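Local coordinates for protein BIFUNCTIONAL PROTEIN Proline utilization A (PutA) (Corynebacterium freiburgense, PDB 5UX5) that probably catalyses both steps of proline oxidation to glutamate, pairing an FAD-dependent proline dehydrogenase with an NAD-dependent aldehyde dehydrogenase in one chain, at residues 171-176 / 402-407; 195-198 / 204-207; 308-311 / 316-319; 873-878 / 963-968. One frame throughout, in Å; residues are numbered along the deposited sequence.

Contact 1: residues 171-176 / 402-407; sequences LTRTME and VVHAED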
loop_
_atom_site.group_PDB
_atom_site.type_symbol
_atom_site.label_atom_id
_atom_site.label_comp_id
_atom_site.label_asym_id
_atom_site.label_seq_id
_atom_site.Cartn_x
_atom_site.Cartn_y
_atom_site.Cartn_z
ATOM N N LEU A 171 11.136 -21.417 14.146
ATOM C CA LEU A 171 11.221 -21.576 15.592
ATOM C C LEU A 171 11.640 -22.993 15.968
ATOM O O LEU A 171 12.627 -23.189 16.684
ATOM C CB LEU A 171 9.882 -21.232 16.229
ATOM C CG LEU A 171 9.788 -21.454 17.741
ATOM C CD1 LEU A 171 10.799 -20.592 18.470
ATOM C CD2 LEU A 171 8.390 -21.220 18.281
ATOM N N THR A 172 10.921 -23.999 15.482
ATOM C CA THR A 172 11.234 -25.353 15.918
ATOM C C THR A 172 12.631 -25.750 15.468
ATOM O O THR A 172 13.349 -26.461 16.191
ATOM C CB THR A 172 10.208 -26.367 15.384
ATOM O OG1 THR A 172 10.189 -26.310 13.961
ATOM C CG2 THR A 172 8.795 -26.131 15.928
ATOM N N ARG A 173 13.038 -25.289 14.282
ATOM C CA ARG A 173 14.360 -25.643 13.776
ATOM C C ARG A 173 15.471 -24.913 14.527
ATOM O O ARG A 173 16.569 -25.469 14.701
ATOM C CB ARG A 173 14.433 -25.342 12.281
ATOM C CG ARG A 173 13.568 -26.227 11.425
ATOM C CD ARG A 173 13.670 -25.890 9.943
ATOM N NE ARG A 173 12.784 -26.773 9.180
ATOM C CZ ARG A 173 12.277 -26.498 7.985
ATOM N NH1 ARG A 173 12.561 -25.348 7.388
ATOM N NH2 ARG A 173 11.470 -27.372 7.397
ATOM N N THR A 174 15.207 -23.673 14.970
ATOM C CA THR A 174 16.142 -22.972 15.846
ATOM C C THR A 174 16.231 -23.660 17.196
ATOM O O THR A 174 17.318 -23.784 17.772
ATOM C CB THR A 174 15.715 -21.524 16.021
ATOM O OG1 THR A 174 15.867 -20.834 14.778
ATOM C CG2 THR A 174 16.584 -20.832 17.094
ATOM N N MET A 175 15.091 -24.134 17.698
ATOM C CA MET A 175 15.076 -24.923 18.920
ATOM C C MET A 175 15.951 -26.154 18.781
ATOM O O MET A 175 16.672 -26.514 19.718
ATOM C CB MET A 175 13.651 -25.344 19.269
ATOM C CG MET A 175 12.769 -24.216 19.762
ATOM S SD MET A 175 11.072 -24.742 20.064
ATOM C CE MET A 175 11.226 -25.878 21.427
ATOM N N GLU A 176 15.935 -26.799 17.611
ATOM C CA GLU A 176 16.765 -27.991 17.431
ATOM C C GLU A 176 18.254 -27.663 17.509
ATOM O O GLU A 176 19.028 -28.435 18.086
ATOM C CB GLU A 176 16.434 -28.679 16.108
ATOM C CG GLU A 176 15.052 -29.335 16.073
ATOM C CD GLU A 176 14.814 -30.342 17.202
ATOM O OE1 GLU A 176 15.763 -31.073 17.595
ATOM O OE2 GLU A 176 13.657 -30.395 17.688
ATOM N N VAL A 402 22.817 -20.494 8.575
ATOM C CA VAL A 402 22.487 -21.880 8.282
ATOM C C VAL A 402 21.068 -21.949 7.723
ATOM O O VAL A 402 20.267 -21.015 7.853
ATOM C CB VAL A 402 22.653 -22.808 9.512
ATOM C CG1 VAL A 402 24.068 -22.724 10.041
ATOM C CG2 VAL A 402 21.676 -22.438 10.602
ATOM N N VAL A 403 20.761 -23.075 7.082
ATOM C CA VAL A 403 19.520 -23.193 6.337
ATOM C C VAL A 403 19.068 -24.649 6.263
ATOM O O VAL A 403 19.863 -25.585 6.400
ATOM C CB VAL A 403 19.702 -22.587 4.925
ATOM C CG1 VAL A 403 20.557 -23.502 4.042
ATOM C CG2 VAL A 403 18.365 -22.270 4.303
ATOM N N HIS A 404 17.761 -24.829 6.091
ATOM C CA HIS A 404 17.203 -26.108 5.690
ATOM C C HIS A 404 17.511 -26.355 4.213
ATOM O O HIS A 404 17.564 -25.419 3.411
ATOM C CB HIS A 404 15.698 -26.123 5.932
ATOM C CG HIS A 404 15.070 -27.460 5.704
ATOM N ND1 HIS A 404 14.726 -27.919 4.450
ATOM C CD2 HIS A 404 14.742 -28.446 6.571
ATOM C CE1 HIS A 404 14.207 -29.128 4.556
ATOM N NE2 HIS A 404 14.205 -29.470 5.832
ATOM N N ALA A 405 17.715 -27.629 3.855
ATOM C CA ALA A 405 18.276 -27.978 2.545
ATOM C C ALA A 405 17.512 -27.349 1.381
ATOM O O ALA A 405 18.116 -26.756 0.479
ATOM C CB ALA A 405 18.325 -29.498 2.389
ATOM N N GLU A 406 16.180 -27.473 1.375
ATOM C CA GLU A 406 15.403 -26.950 0.248
ATOM C C GLU A 406 15.506 -25.439 0.147
ATOM O O GLU A 406 15.340 -24.871 -0.938
ATOM C CB GLU A 406 13.931 -27.338 0.369
ATOM C CG GLU A 406 13.637 -28.345 1.456
ATOM C CD GLU A 406 12.286 -28.116 2.098
ATOM O OE1 GLU A 406 11.862 -26.939 2.183
ATOM O OE2 GLU A 406 11.646 -29.111 2.505
ATOM N N ASP A 407 15.757 -24.768 1.257
ATOM C CA ASP A 407 15.717 -23.319 1.268
ATOM C C ASP A 407 17.056 -22.699 0.891
ATOM O O ASP A 407 17.218 -21.482 1.016
ATOM C CB ASP A 407 15.244 -22.830 2.640
ATOM C CG ASP A 407 13.868 -23.386 3.016
ATOM O OD1 ASP A 407 13.162 -23.924 2.128
ATOM O OD2 ASP A 407 13.486 -23.275 4.202
#
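Arg-173 on a helix and His-404, just past the end of a strand, are the residues whose backbones come closest here, yet their CA atoms stay 8.6 Å apart, and side chains bridge the gap. Arg-173 reaches across with an extended chain, straight from CG to NE, and lays its guanidinium flat on the imidazole of His-404. The group centres are 4.0 Å apart and the planes differ by 20°, a cation-pi type of stack. Contact is closest at the rim of the ring, where Arg-173 CZ stands 3.4 Å from His-404 CD2, while NH1 lies over the CB-CG side of His-404. His-404 has CG anti to its backbone N (chi1 -173°), which turns one ring face to the arginine. A weak bond from Glu-406 N to His-404 ND1, 3.4 Å long, may help to hold the ring's rotation. At the edge of the guanidinium, near its plane, Asp-407 OD2 forms a long salt bridge of 3.9 Å with Arg-173 NH1. Arginine suits this place because one flat cation can serve an aromatic face and a carboxylate together. Both segments belong to the proline dehydrogenase barrel: helix 164-178 follows strand 151-157, which runs parallel to strand 396-403. Leu-156 of strand 151-157 packs against Arg-173, Leu-171 and Met-175 meet helix 202-221, and Val-403 leans on helix 408-421.

Contact 2: residues 195-198 / 204-207; sequences AQLN and GNTE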
loop_
_atom_site.group_PDB
_atom_site.type_symbol
_atom_site.label_atom_id
_atom_site.label_comp_id
_atom_site.label_asym_id
_atom_site.label_seq_id
_atom_site.Cartn_x
_atom_site.Cartn_y
_atom_site.Cartn_z
ATOM N N ALA A 195 4.325 -14.899 11.902
ATOM C CA ALA A 195 4.190 -14.333 10.575
ATOM C C ALA A 195 3.082 -13.296 10.577
ATOM O O ALA A 195 2.179 -13.336 11.414
ATOM C CB ALA A 195 3.891 -15.402 9.539
ATOM N N GLN A 196 3.158 -12.369 9.606
ATOM C CA GLN A 196 2.165 -11.304 9.424
ATOM C C GLN A 196 1.963 -10.483 10.696
ATOM O O GLN A 196 0.837 -10.170 11.081
ATOM C CB GLN A 196 0.831 -11.884 8.946
ATOM C CG GLN A 196 0.870 -12.516 7.547
ATOM C CD GLN A 196 -0.408 -13.271 7.167
ATOM O OE1 GLN A 196 -1.450 -13.136 7.803
ATOM N NE2 GLN A 196 -0.324 -14.059 6.104
ATOM N N LEU A 197 3.066 -10.149 11.367
ATOM C CA LEU A 197 3.019 -9.340 12.582
ATOM C C LEU A 197 2.157 -8.090 12.401
ATOM O O LEU A 197 2.514 -7.183 11.642
ATOM C CB LEU A 197 4.439 -8.975 13.013
ATOM C CG LEU A 197 4.743 -8.850 14.505
ATOM C CD1 LEU A 197 4.068 -9.947 15.321
ATOM C CD2 LEU A 197 6.263 -8.866 14.709
ATOM N N ASN A 198 1.008 -8.058 13.061
ATOM C CA ASN A 198 0.060 -6.956 12.936
ATOM C C ASN A 198 0.525 -5.708 13.681
ATOM O O ASN A 198 0.468 -5.683 14.917
ATOM C CB ASN A 198 -1.290 -7.394 13.465
ATOM C CG ASN A 198 -2.349 -6.309 13.367
ATOM O OD1 ASN A 198 -2.116 -5.185 12.868
ATOM N ND2 ASN A 198 -3.550 -6.655 13.838
ATOM N N GLY A 204 -1.144 -7.887 21.823
ATOM C CA GLY A 204 -1.378 -9.246 21.383
ATOM C C GLY A 204 -0.159 -9.856 20.735
ATOM O O GLY A 204 0.124 -11.044 20.913
ATOM N N ASN A 205 0.569 -9.065 19.959
ATOM C CA ASN A 205 1.788 -9.582 19.361
ATOM C C ASN A 205 2.784 -9.988 20.437
ATOM O O ASN A 205 3.449 -11.024 20.313
ATOM C CB ASN A 205 2.378 -8.545 18.409
ATOM C CG ASN A 205 1.507 -8.323 17.176
ATOM O OD1 ASN A 205 0.347 -8.729 17.131
ATOM N ND2 ASN A 205 2.068 -7.680 16.174
ATOM N N THR A 206 2.882 -9.190 21.513
ATOM C CA THR A 206 3.799 -9.502 22.609
ATOM C C THR A 206 3.449 -10.834 23.245
ATOM O O THR A 206 4.327 -11.673 23.465
ATOM C CB THR A 206 3.781 -8.410 23.677
ATOM O OG1 THR A 206 4.260 -7.179 23.129
ATOM C CG2 THR A 206 4.698 -8.800 24.797
ATOM N N GLU A 207 2.159 -11.044 23.543
ATOM C CA GLU A 207 1.735 -12.271 24.204
ATOM C C GLU A 207 1.942 -13.470 23.298
ATOM O O GLU A 207 2.360 -14.534 23.754
ATOM C CB GLU A 207 0.272 -12.166 24.617
ATOM C CG GLU A 207 0.029 -11.181 25.746
ATOM C CD GLU A 207 0.702 -11.585 27.059
ATOM O OE1 GLU A 207 0.493 -12.730 27.520
ATOM O OE2 GLU A 207 1.445 -10.754 27.628
#
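Leu-197 and Asn-198 in a loop meet Asn-205 near the start of the following helix, with the CA atoms of Leu-197 and Asn-205 6.9 Å apart. Leu-197, the first of the loop residues to touch the helix, brings its CD1 branch over one face of the carboxamide of Asn-205, toward the nitrogen side. CD1 is 3.6 Å from Asn-205 CG and 3.8 Å from Asn-205 CB, so the methyl packs on the stem of the amide as well as on its flat end. Next comes Asn-198, whose backbone O accepts a weak hydrogen bond of 2.9 Å from Asn-205 ND2; the angle at the hydrogen is only 124°, far from straight. The helical asparagine has CG anti to its carbonyl carbon (chi1 -68°), and this carries the amide out toward the loop. Asparagine suits the site because it is short enough to stay under the leucine methyl and still offers an N-H to a loop carbonyl. The side chain of Asn-198 works differently: its OD1 accepts from Trp-200 N, tying the turn that leads into the helix. The loop thus folds back on helix 202-221 of the proline dehydrogenase barrel just after helix 190-193. From helix 202-221, Thr-206 faces helix 239-251, while on the loop Gln-196 NE2 donates to Ala-747 O, within helix 740-750.

Contact 3: residues 308-311 / 316-319; sequences VDAE and YPAP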
loop_
_atom_site.group_PDB
_atom_site.type_symbol
_atom_site.label_atom_id
_atom_site.label_comp_id
_atom_site.label_asym_id
_atom_site.label_seq_id
_atom_site.Cartn_x
_atom_site.Cartn_y
_atom_site.Cartn_z
ATOM N N VAL A 308 11.993 3.359 1.031
ATOM C CA VAL A 308 10.787 3.047 0.257
ATOM C C VAL A 308 9.544 3.149 1.137
ATOM O O VAL A 308 8.539 3.744 0.745
ATOM C CB VAL A 308 10.891 1.662 -0.414
ATOM C CG1 VAL A 308 9.508 1.204 -0.827
ATOM C CG2 VAL A 308 11.853 1.669 -1.632
ATOM N N ASP A 309 9.572 2.514 2.314
ATOM C CA ASP A 309 8.426 2.555 3.228
ATOM C C ASP A 309 8.003 3.998 3.516
ATOM O O ASP A 309 6.805 4.307 3.600
ATOM C CB ASP A 309 8.773 1.814 4.530
ATOM C CG ASP A 309 7.562 1.590 5.418
ATOM O OD1 ASP A 309 6.496 1.299 4.868
ATOM O OD2 ASP A 309 7.647 1.692 6.659
ATOM N N ALA A 310 8.986 4.885 3.706
ATOM C CA ALA A 310 8.716 6.296 3.955
ATOM C C ALA A 310 8.131 6.985 2.724
ATOM O O ALA A 310 7.080 7.637 2.809
ATOM C CB ALA A 310 9.996 7.005 4.412
ATOM N N GLU A 311 8.795 6.862 1.569
ATOM C CA GLU A 311 8.328 7.616 0.407
ATOM C C GLU A 311 6.904 7.203 0.010
ATOM O O GLU A 311 6.090 8.055 -0.360
ATOM C CB GLU A 311 9.294 7.452 -0.777
ATOM C CG GLU A 311 8.853 8.265 -2.023
ATOM C CD GLU A 311 9.762 8.075 -3.218
ATOM O OE1 GLU A 311 9.981 9.056 -3.966
ATOM O OE2 GLU A 311 10.256 6.941 -3.415
ATOM N N TYR A 316 8.954 10.536 6.956
ATOM C CA TYR A 316 10.406 10.541 6.935
ATOM C C TYR A 316 10.910 9.114 7.081
ATOM O O TYR A 316 10.298 8.284 7.772
ATOM C CB TYR A 316 10.988 11.375 8.069
ATOM C CG TYR A 316 10.745 12.834 7.948
ATOM C CD1 TYR A 316 11.463 13.599 7.053
ATOM C CD2 TYR A 316 9.791 13.454 8.733
ATOM C CE1 TYR A 316 11.242 14.965 6.941
ATOM C CE2 TYR A 316 9.542 14.803 8.628
ATOM C CZ TYR A 316 10.273 15.556 7.725
ATOM O OH TYR A 316 10.035 16.895 7.612
ATOM N N PRO A 317 12.021 8.801 6.441
ATOM C CA PRO A 317 12.701 7.541 6.739
ATOM C C PRO A 317 13.034 7.474 8.227
ATOM O O PRO A 317 13.297 8.488 8.871
ATOM C CB PRO A 317 13.961 7.601 5.871
ATOM C CG PRO A 317 13.705 8.740 4.882
ATOM C CD PRO A 317 12.783 9.674 5.539
ATOM N N ALA A 318 12.909 6.288 8.796
ATOM C CA ALA A 318 13.294 6.112 10.193
ATOM C C ALA A 318 14.797 6.305 10.441
ATOM O O ALA A 318 15.154 6.801 11.527
ATOM C CB ALA A 318 12.807 4.740 10.676
ATOM N N PRO A 319 15.706 5.902 9.551
ATOM C CA PRO A 319 17.129 6.110 9.807
ATOM C C PRO A 319 17.557 7.543 9.520
ATOM O O PRO A 319 16.821 8.360 8.981
ATOM C CB PRO A 319 17.828 5.149 8.838
ATOM C CG PRO A 319 16.787 4.255 8.346
ATOM C CD PRO A 319 15.516 5.030 8.382
#
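Ala-310 presses its methyl group against the face of the peptide joining Tyr-316 to Pro-317. CB lies 3.4 Å from Pro-317 N and 3.5 Å from the carbonyl carbon of Tyr-316, so the partner is mainly backbone. The proline ring joins in from beside the peptide: Ala-310 CB is 4.0 Å from Pro-317 CD and 4.1 Å from Pro-317 CG, an apolar contact with the CD-CG side of the ring. The backbones come close, with the CA atoms of Ala-310 and Pro-317 only 5.0 Å apart. Alanine suits such a place, since a single methyl fills the short gap between helix and loop, and proline suits the other side, since its nitrogen has no hydrogen to satisfy and its ring adds apolar surface beside the peptide. The aromatic ring of Tyr-316 takes no share in this; its CB is directed away from the helix, and the side chain packs on Arg-459. In the proline dehydrogenase barrel, helix 303-313 follows strand 293-298, and the chain leaving it folds back along the last turns of the helix before helix 323-337 begins. Pro-317 has a polyproline-like backbone (phi -57°, psi 142°) that carries the chain along the helix, and Pro-319 further on meets Leu-303 and Glu-306 of the same helix. The side chain of Pro-317 is about 8 Å from the bound FAD, so this part of the loop lies near the flavin cofactor. Two loop carbonyls are met by arginines: Tyr-316 O accepts from Arg-460 NE, and Pro-319 O from Arg-459 NE.

Contact 4: residues 873-878 / 963-968; sequences INRGIT and RCESNV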
loop_
_atom_site.group_PDB
_atom_site.type_symbol
_atom_site.label_atom_id
_atom_site.label_comp_id
_atom_site.label_asym_id
_atom_site.label_seq_id
_atom_site.Cartn_x
_atom_site.Cartn_y
_atom_site.Cartn_z
ATOM N N ILE A 873 2.063 -3.301 -11.603
ATOM C CA ILE A 873 3.135 -4.199 -11.985
ATOM C C ILE A 873 3.968 -4.494 -10.749
ATOM O O ILE A 873 4.501 -3.576 -10.119
ATOM C CB ILE A 873 3.956 -3.600 -13.136
ATOM C CG1 ILE A 873 3.061 -3.626 -14.385
ATOM C CG2 ILE A 873 5.235 -4.365 -13.355
ATOM C CD1 ILE A 873 3.319 -2.548 -15.382
ATOM N N ASN A 874 4.025 -5.768 -10.370
ATOM C CA ASN A 874 4.798 -6.207 -9.205
ATOM C C ASN A 874 4.406 -5.451 -7.931
ATOM O O ASN A 874 5.253 -5.043 -7.143
ATOM C CB ASN A 874 6.299 -6.097 -9.479
ATOM C CG ASN A 874 6.746 -6.995 -10.599
ATOM O OD1 ASN A 874 6.249 -8.115 -10.741
ATOM N ND2 ASN A 874 7.699 -6.535 -11.385
ATOM N N ARG A 875 3.108 -5.282 -7.717
ATOM C CA ARG A 875 2.592 -4.787 -6.450
ATOM C C ARG A 875 1.123 -5.169 -6.368
ATOM O O ARG A 875 0.574 -5.743 -7.305
ATOM C CB ARG A 875 2.792 -3.287 -6.330
ATOM C CG ARG A 875 2.364 -2.557 -7.580
ATOM C CD ARG A 875 1.900 -1.181 -7.219
ATOM N NE ARG A 875 0.632 -1.245 -6.513
ATOM C CZ ARG A 875 0.090 -0.221 -5.859
ATOM N NH1 ARG A 875 0.717 0.948 -5.810
ATOM N NH2 ARG A 875 -1.077 -0.362 -5.250
ATOM N N GLY A 876 0.491 -4.848 -5.234
ATOM C CA GLY A 876 -0.928 -5.102 -5.077
ATOM C C GLY A 876 -1.772 -4.262 -6.024
ATOM O O GLY A 876 -1.338 -3.231 -6.549
ATOM N N ILE A 877 -2.996 -4.741 -6.283
ATOM C CA ILE A 877 -3.919 -4.075 -7.192
ATOM C C ILE A 877 -5.012 -3.305 -6.451
ATOM O O ILE A 877 -5.946 -2.799 -7.087
ATOM C CB ILE A 877 -4.534 -5.052 -8.209
ATOM C CG1 ILE A 877 -5.498 -6.007 -7.541
ATOM C CG2 ILE A 877 -3.478 -5.833 -8.952
ATOM C CD1 ILE A 877 -6.088 -6.948 -8.535
ATOM N N THR A 878 -4.896 -3.158 -5.131
ATOM C CA THR A 878 -5.825 -2.351 -4.345
ATOM C C THR A 878 -5.068 -1.197 -3.711
ATOM O O THR A 878 -3.850 -1.095 -3.843
ATOM C CB THR A 878 -6.520 -3.182 -3.281
ATOM O OG1 THR A 878 -5.526 -3.650 -2.367
ATOM C CG2 THR A 878 -7.211 -4.335 -3.910
ATOM N N ARG A 963 10.394 8.144 -6.288
ATOM C CA ARG A 963 11.534 7.335 -6.727
ATOM C C ARG A 963 11.161 5.853 -6.847
ATOM O O ARG A 963 11.400 5.230 -7.883
ATOM C CB ARG A 963 12.718 7.536 -5.781
ATOM C CG ARG A 963 13.709 8.643 -6.203
ATOM C CD ARG A 963 14.515 9.263 -5.020
ATOM N NE ARG A 963 13.669 10.118 -4.173
ATOM C CZ ARG A 963 13.318 9.854 -2.909
ATOM N NH1 ARG A 963 12.532 10.707 -2.246
ATOM N NH2 ARG A 963 13.740 8.736 -2.302
ATOM N N CYS A 964 10.511 5.285 -5.831
ATOM C CA CYS A 964 10.385 3.831 -5.763
ATOM C C CYS A 964 9.220 3.275 -6.581
ATOM O O CYS A 964 9.106 2.053 -6.731
ATOM C CB CYS A 964 10.202 3.399 -4.310
ATOM S SG CYS A 964 8.647 4.013 -3.643
ATOM N N GLU A 965 8.343 4.122 -7.099
ATOM C CA GLU A 965 7.156 3.636 -7.781
ATOM C C GLU A 965 6.812 4.583 -8.924
ATOM O O GLU A 965 6.542 5.761 -8.701
ATOM C CB GLU A 965 6.002 3.520 -6.799
ATOM C CG GLU A 965 4.738 2.973 -7.368
ATOM C CD GLU A 965 3.701 2.771 -6.305
ATOM O OE1 GLU A 965 3.006 3.751 -5.925
ATOM O OE2 GLU A 965 3.605 1.617 -5.814
ATOM N N SER A 966 6.817 4.060 -10.143
ATOM C CA SER A 966 6.354 4.796 -11.312
ATOM C C SER A 966 4.832 4.800 -11.346
ATOM O O SER A 966 4.205 3.741 -11.322
ATOM C CB SER A 966 6.907 4.165 -12.584
ATOM O OG SER A 966 6.298 4.761 -13.701
ATOM N N ASN A 967 4.231 5.983 -11.382
ATOM C CA ASN A 967 2.773 6.100 -11.425
ATOM C C ASN A 967 2.369 6.957 -12.625
ATOM O O ASN A 967 2.446 8.190 -12.564
ATOM C CB ASN A 967 2.243 6.644 -10.101
ATOM C CG ASN A 967 2.432 5.636 -8.946
ATOM O OD1 ASN A 967 1.762 4.604 -8.911
ATOM N ND2 ASN A 967 3.318 5.950 -8.000
ATOM N N VAL A 968 1.897 6.294 -13.693
ATOM C CA VAL A 968 1.661 6.891 -15.012
ATOM C C VAL A 968 0.169 7.091 -15.275
ATOM O O VAL A 968 -0.653 6.213 -14.993
ATOM C CB VAL A 968 2.301 6.010 -16.106
ATOM C CG1 VAL A 968 1.854 6.407 -17.463
ATOM C CG2 VAL A 968 3.815 6.119 -16.019
#
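Arg-875 and Glu-965 join a loop to the start of a strand through one salt bridge, in which NH1 of the arginine donates to OE2 of the glutamate over 3.0 Å. The N-H to acceptor angle is 140°, and the nitrogen approaches from above the carboxylate plane. The other nitrogens of Arg-875 turn back to its own loop: NE donates to Gly-876 O over 2.8 Å, and NH2 donates to the same oxygen over 3.2 Å. That side-on grip by two nitrogens, with the oxygen in the guanidinium plane, should fix the group's rotation and leave NH1 directed at Glu-965. A bend at chi3 (-71°) brings the guanidinium round to this position. The loop belongs to the aldehyde dehydrogenase part, following strand 870-873, and strand 965-980 of the C-terminal region is linked to it through strand 1056-1064, which pairs parallel with the first and antiparallel with the second. Glutamate suits its place because its extended chain spans the gap and supplies two acceptors. The second, OE1, takes a bond from Asn-967 ND2 over 3.0 Å, using the lone pair turned away from OE2, so both carboxylate oxygens of this buried residue are engaged. Asn-967 OD1 accepts in turn from Ser-1062 OG and Gln-885 NE2. Ser-1062 of strand 1056-1064 also packs against the side chains of Arg-875 and Glu-965.

In the fold
Contacts 1, 2 and 3 all lie in the proline dehydrogenase barrel, where contacts 2 and 3 are nested within the long loop closed by contact 1. Contact 2 stands about 21 Å from contact 1 between centres, and contact 3 is about 32 Å from contact 1 between centres, with the Pro-317 side chain about 8 Å from the FAD. Contact 4 belongs to the aldehyde dehydrogenase part and the C-terminal region, yet it touches contact 3, their centres about 17 Å apart. There Glu-311 OE2 meets Cys-964 N at 2.9 Å, probably a hydrogen bond, and Val-308 packs on Cys-964. Contacts 3 and 4 thus join the flavin-binding barrel to the C-terminal part of the chain around strand 965-980.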